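Local atomic coordinates of ketosynthase (Streptomyces sp. MSC090213JE08, PDB entry 6KXD), a protein that forms part of the ketosynthase/chain length factor of a highly reducing type II polyketide synthase that makes ishigamide, and belongs to the beta-ketoacyl synthase family. Residues Met192-Glu206 with Glu231-Glu245. Numbering follows the deposited sequence.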
loop_
_atom_site.group_PDB
_atom_site.type_symbol
_atom_site.label_atom_id
_atom_site.label_comp_id
_atom_site.label_asym_id
_atom_site.label_seq_id
_atom_site.Cartn_x
_atom_site.Cartn_y
_atom_site.Cartn_z
ATOM N N MET B 192 7.378 11.036 -9.217
ATOM C CA MET B 192 8.388 12.040 -9.495
ATOM C C MET B 192 8.197 12.553 -10.922
ATOM O O MET B 192 8.292 13.757 -11.139
ATOM C CB MET B 192 9.784 11.459 -9.370
ATOM C CG MET B 192 10.138 11.133 -7.967
ATOM S SD MET B 192 11.747 10.352 -7.946
ATOM C CE MET B 192 12.766 11.777 -8.278
ATOM N N GLY B 193 7.870 11.624 -11.831
ATOM C CA GLY B 193 7.509 11.897 -13.219
ATOM C C GLY B 193 6.387 12.911 -13.332
ATOM O O GLY B 193 6.344 13.705 -14.290
ATOM N N GLN B 194 5.481 12.921 -12.353
ATOM C CA GLN B 194 4.342 13.817 -12.378
ATOM C C GLN B 194 4.598 15.063 -11.522
ATOM O O GLN B 194 3.693 15.858 -11.325
ATOM C CB GLN B 194 3.106 13.049 -11.932
ATOM C CG GLN B 194 2.747 11.921 -12.892
ATOM C CD GLN B 194 2.569 12.430 -14.306
ATOM O OE1 GLN B 194 3.287 12.060 -15.236
ATOM N NE2 GLN B 194 1.628 13.332 -14.453
ATOM N N GLY B 195 5.798 15.189 -10.951
ATOM C CA GLY B 195 6.158 16.364 -10.205
ATOM C C GLY B 195 5.607 16.349 -8.788
ATOM O O GLY B 195 5.558 17.358 -8.159
ATOM N N ARG B 196 5.263 15.171 -8.245
ATOM C CA ARG B 196 4.694 15.074 -6.902
ATOM C C ARG B 196 5.798 15.048 -5.841
ATOM O O ARG B 196 5.559 15.255 -4.659
ATOM C CB ARG B 196 3.797 13.834 -6.808
ATOM C CG ARG B 196 2.344 14.170 -6.553
ATOM C CD ARG B 196 1.434 12.983 -6.708
ATOM N NE ARG B 196 0.684 13.105 -7.926
ATOM C CZ ARG B 196 -0.260 14.022 -8.135
ATOM N NH1 ARG B 196 -0.538 14.913 -7.197
ATOM N NH2 ARG B 196 -0.936 14.005 -9.270
ATOM N N ALA B 197 7.028 14.813 -6.292
ATOM C CA ALA B 197 8.215 14.759 -5.471
ATOM C C ALA B 197 9.401 15.048 -6.386
ATOM O O ALA B 197 9.351 14.691 -7.535
ATOM C CB ALA B 197 8.348 13.386 -4.822
ATOM N N THR B 198 10.437 15.695 -5.849
ATOM C CA THR B 198 11.720 15.907 -6.541
ATOM C C THR B 198 12.730 14.839 -6.116
ATOM O O THR B 198 13.691 14.572 -6.798
ATOM C CB THR B 198 12.243 17.314 -6.219
ATOM O OG1 THR B 198 12.459 17.408 -4.803
ATOM C CG2 THR B 198 11.235 18.360 -6.661
ATOM N N LYS B 199 12.566 14.310 -4.904
ATOM C CA LYS B 199 13.425 13.277 -4.401
ATOM C C LYS B 199 12.538 12.249 -3.680
ATOM O O LYS B 199 11.453 12.565 -3.205
ATOM C CB LYS B 199 14.422 13.763 -3.353
ATOM C CG LYS B 199 15.464 14.769 -3.792
ATOM C CD LYS B 199 16.540 14.919 -2.732
ATOM C CE LYS B 199 17.069 16.333 -2.630
ATOM N NZ LYS B 199 15.974 17.258 -2.227
ATOM N N TYR B 200 13.030 11.024 -3.597
ATOM C CA TYR B 200 12.285 9.944 -2.990
ATOM C C TYR B 200 13.219 9.057 -2.217
ATOM O O TYR B 200 14.307 8.727 -2.688
ATOM C CB TYR B 200 11.577 9.055 -4.012
ATOM C CG TYR B 200 10.087 9.109 -3.913
ATOM C CD1 TYR B 200 9.385 8.407 -2.920
ATOM C CD2 TYR B 200 9.370 9.878 -4.797
ATOM C CE1 TYR B 200 8.002 8.487 -2.841
ATOM C CE2 TYR B 200 7.991 9.958 -4.738
ATOM C CZ TYR B 200 7.305 9.250 -3.764
ATOM O OH TYR B 200 5.957 9.410 -3.756
ATOM N N LEU B 201 12.770 8.684 -1.018
ATOM C CA LEU B 201 13.307 7.593 -0.250
ATOM C C LEU B 201 12.467 6.389 -0.624
ATOM O O LEU B 201 11.277 6.446 -0.463
ATOM C CB LEU B 201 13.121 7.816 1.240
ATOM C CG LEU B 201 14.122 8.641 2.012
ATOM C CD1 LEU B 201 13.772 10.086 1.887
ATOM C CD2 LEU B 201 14.097 8.221 3.482
ATOM N N VAL B 202 13.089 5.383 -1.225
ATOM C CA VAL B 202 12.346 4.273 -1.798
ATOM C C VAL B 202 12.981 3.035 -1.212
ATOM O O VAL B 202 14.227 2.871 -1.274
ATOM C CB VAL B 202 12.502 4.157 -3.321
ATOM C CG1 VAL B 202 11.692 2.979 -3.888
ATOM C CG2 VAL B 202 12.145 5.438 -4.022
ATOM N N GLY B 203 12.157 2.075 -0.798
ATOM C CA GLY B 203 12.809 0.856 -0.425
ATOM C C GLY B 203 11.810 -0.123 0.086
ATOM O O GLY B 203 10.613 0.049 -0.183
ATOM N N SER B 204 12.305 -1.128 0.790
ATOM C CA SER B 204 11.375 -2.112 1.263
ATOM C C SER B 204 11.982 -2.773 2.478
ATOM O O SER B 204 13.210 -2.675 2.693
ATOM C CB SER B 204 11.035 -3.026 0.105
ATOM O OG SER B 204 12.169 -3.770 -0.330
ATOM N N ALA B 205 11.150 -3.488 3.275
ATOM C CA ALA B 205 11.621 -3.952 4.563
ATOM C C ALA B 205 10.833 -5.173 5.002
ATOM O O ALA B 205 9.643 -5.217 4.762
ATOM C CB ALA B 205 11.492 -2.871 5.594
ATOM N N GLU B 206 11.517 -6.058 5.728
ATOM C CA GLU B 206 10.862 -7.204 6.296
ATOM C C GLU B 206 11.513 -7.518 7.628
ATOM O O GLU B 206 12.713 -7.575 7.718
ATOM C CB GLU B 206 11.075 -8.394 5.365
ATOM C CG GLU B 206 10.261 -9.635 5.710
ATOM C CD GLU B 206 8.807 -9.637 5.257
ATOM O OE1 GLU B 206 8.517 -9.198 4.119
ATOM O OE2 GLU B 206 7.941 -10.009 6.081
ATOM N N GLU B 231 15.907 -10.897 6.975
ATOM C CA GLU B 231 15.174 -9.725 7.286
ATOM C C GLU B 231 16.033 -8.518 6.940
ATOM O O GLU B 231 17.266 -8.601 6.816
ATOM C CB GLU B 231 14.806 -9.703 8.770
ATOM C CG GLU B 231 16.024 -9.680 9.659
ATOM C CD GLU B 231 15.789 -9.305 11.122
ATOM O OE1 GLU B 231 14.661 -8.945 11.456
ATOM O OE2 GLU B 231 16.746 -9.387 11.918
ATOM N N GLY B 232 15.385 -7.370 6.981
ATOM C CA GLY B 232 16.052 -6.170 7.029
ATOM C C GLY B 232 15.347 -5.119 6.206
ATOM O O GLY B 232 14.158 -5.213 5.903
ATOM N N CYS B 233 16.106 -4.105 5.813
ATOM C CA CYS B 233 15.566 -3.013 5.030
ATOM C C CYS B 233 16.649 -2.462 4.108
ATOM O O CYS B 233 17.777 -2.242 4.514
ATOM C CB CYS B 233 15.064 -1.881 5.924
ATOM S SG CYS B 233 14.508 -0.382 5.060
ATOM N N GLY B 234 16.276 -2.224 2.857
ATOM C CA GLY B 234 17.085 -1.506 1.921
ATOM C C GLY B 234 16.350 -0.288 1.462
ATOM O O GLY B 234 15.120 -0.376 1.230
ATOM N N LEU B 235 17.061 0.853 1.369
ATOM C CA LEU B 235 16.512 2.109 0.948
ATOM C C LEU B 235 17.450 2.816 -0.027
ATOM O O LEU B 235 18.685 2.658 0.092
ATOM C CB LEU B 235 16.346 3.073 2.123
ATOM C CG LEU B 235 15.374 2.683 3.226
ATOM C CD1 LEU B 235 15.435 3.742 4.315
ATOM C CD2 LEU B 235 13.948 2.563 2.683
ATOM N N PHE B 236 16.822 3.531 -0.951
ATOM C CA PHE B 236 17.463 4.295 -1.999
ATOM C C PHE B 236 16.997 5.730 -1.961
ATOM O O PHE B 236 15.811 6.014 -1.715
ATOM C CB PHE B 236 17.141 3.709 -3.368
ATOM C CG PHE B 236 17.423 2.253 -3.341
ATOM C CD1 PHE B 236 18.746 1.803 -3.370
ATOM C CD2 PHE B 236 16.392 1.355 -3.174
ATOM C CE1 PHE B 236 19.015 0.450 -3.298
ATOM C CE2 PHE B 236 16.666 0.007 -3.025
ATOM C CZ PHE B 236 17.982 -0.434 -3.087
ATOM N N LEU B 237 17.949 6.635 -2.205
ATOM C CA LEU B 237 17.591 7.986 -2.453
ATOM C C LEU B 237 17.504 8.129 -3.974
ATOM O O LEU B 237 18.499 7.857 -4.683
ATOM C CB LEU B 237 18.646 8.885 -1.792
ATOM C CG LEU B 237 18.218 10.349 -1.640
ATOM C CD1 LEU B 237 17.954 10.980 -2.967
ATOM C CD2 LEU B 237 16.972 10.454 -0.784
ATOM N N VAL B 238 16.331 8.458 -4.496
ATOM C CA VAL B 238 16.089 8.632 -5.914
ATOM C C VAL B 238 15.827 10.109 -6.236
ATOM O O VAL B 238 15.062 10.780 -5.558
ATOM C CB VAL B 238 14.907 7.755 -6.381
ATOM C CG1 VAL B 238 14.602 7.922 -7.852
ATOM C CG2 VAL B 238 15.184 6.291 -6.035
ATOM N N GLU B 239 16.443 10.579 -7.312
ATOM C CA GLU B 239 16.317 11.971 -7.785
ATOM C C GLU B 239 16.124 11.943 -9.299
ATOM O O GLU B 239 16.276 10.894 -9.931
ATOM C CB GLU B 239 17.578 12.768 -7.435
ATOM C CG GLU B 239 18.105 12.481 -6.063
ATOM C CD GLU B 239 19.123 13.491 -5.597
ATOM O OE1 GLU B 239 20.115 13.083 -4.993
ATOM O OE2 GLU B 239 18.886 14.708 -5.861
ATOM N N GLN B 240 15.756 13.093 -9.862
ATOM C CA GLN B 240 15.679 13.278 -11.300
ATOM C C GLN B 240 17.101 13.567 -11.770
ATOM O O GLN B 240 17.866 14.286 -11.081
ATOM C CB GLN B 240 14.699 14.403 -11.636
ATOM C CG GLN B 240 13.340 14.252 -10.980
ATOM C CD GLN B 240 12.296 13.744 -11.938
ATOM O OE1 GLN B 240 12.283 12.578 -12.348
ATOM N NE2 GLN B 240 11.401 14.644 -12.295
ATOM N N ALA B 241 17.485 12.962 -12.891
ATOM C CA ALA B 241 18.897 12.986 -13.285
ATOM C C ALA B 241 19.352 14.455 -13.423
ATOM O O ALA B 241 20.346 14.859 -12.807
ATOM C CB ALA B 241 19.071 12.183 -14.553
ATOM N N GLU B 242 18.514 15.265 -14.067
ATOM C CA GLU B 242 18.767 16.720 -14.262
ATOM C C GLU B 242 19.142 17.374 -12.930
ATOM O O GLU B 242 20.177 18.064 -12.819
ATOM C CB GLU B 242 17.544 17.484 -14.779
ATOM C CG GLU B 242 16.793 16.796 -15.899
ATOM C CD GLU B 242 15.674 15.886 -15.424
ATOM O OE1 GLU B 242 14.765 16.364 -14.703
ATOM O OE2 GLU B 242 15.725 14.693 -15.766
ATOM N N ALA B 243 18.296 17.136 -11.922
ATOM C CA ALA B 243 18.299 17.931 -10.724
ATOM C C ALA B 243 19.161 17.285 -9.637
ATOM O O ALA B 243 19.254 17.809 -8.546
ATOM C CB ALA B 243 16.871 18.130 -10.276
ATOM N N ALA B 244 19.798 16.151 -9.937
ATOM C CA ALA B 244 20.437 15.354 -8.900
ATOM C C ALA B 244 21.493 16.194 -8.184
ATOM O O ALA B 244 22.368 16.743 -8.828
ATOM C CB ALA B 244 21.037 14.104 -9.480
ATOM N N GLU B 245 21.381 16.228 -6.850
ATOM C CA GLU B 245 22.199 17.022 -5.943
ATOM C C GLU B 245 23.378 16.195 -5.428
ATOM O O GLU B 245 24.255 16.730 -4.750
ATOM C CB GLU B 245 21.350 17.517 -4.768
ATOM C CG GLU B 245 20.090 18.233 -5.230
ATOM C CD GLU B 245 19.251 18.888 -4.148
ATOM O OE1 GLU B 245 19.321 18.447 -2.972
ATOM O OE2 GLU B 245 18.521 19.840 -4.499
HETATM O O HOH W 1 15.230 15.445 -8.477
#
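Four antiparallel hydrogen-bonded pairs, Y200 with V238, V202 with F236, S204 with G234 and E206 with G232, join strand 199-206 to strand 232-240, each through two backbone bonds. The straightest is V238 N to Y200 O, 2.7 Å with 175° at the hydrogen; the longest is G234 N to S204 O at 3.1 Å. The segment axes run 162° apart.

Beside the Y200-V238 pair, where strand 199-206 begins, lies a charged cluster. K199 runs alongside E239, with its CD 3.9 Å from E239 OE2; bends at chi3 and chi4 bring CE to 3.1 Å from E245 OE1, the closest approach. The salt bridge from K199 NZ to E245 OE1 is long at 3.6 Å, and NZ has a weak second bond to A109 O. E239 OE2 accepts the backbone N of E245 from above its carboxylate plane, while E239 OE1 is bonded to T23. Replacing K199 with an alanine would probably leave the E245 carboxylate without the lysine's positive charge beside it and open a gap beside E239.

On one face, V202 CG2 meets V238 CG2 at 3.7 Å, and M192 SD lies 3.8 Å from V238 CG1; Y200 and V202 touch helix 180-193. On the other, L201, A205, C233 and L235 lie against helix 86-99. There L235 CD2 sits 3.7 Å from G203 CA; a CB on G203 would collide with G234 O as well as with L235 CD2.

The pairing belongs to a sheet layered between helices, as expected of the thiolase fold. It is apolar around L201, V202, L235, L237 and V238 and turns polar at S204 and E206, bonded to A330 and T121. K199, E239 and E245 group at one end; E206 and E231 stand at the other, E231 OE2 bridged to R86.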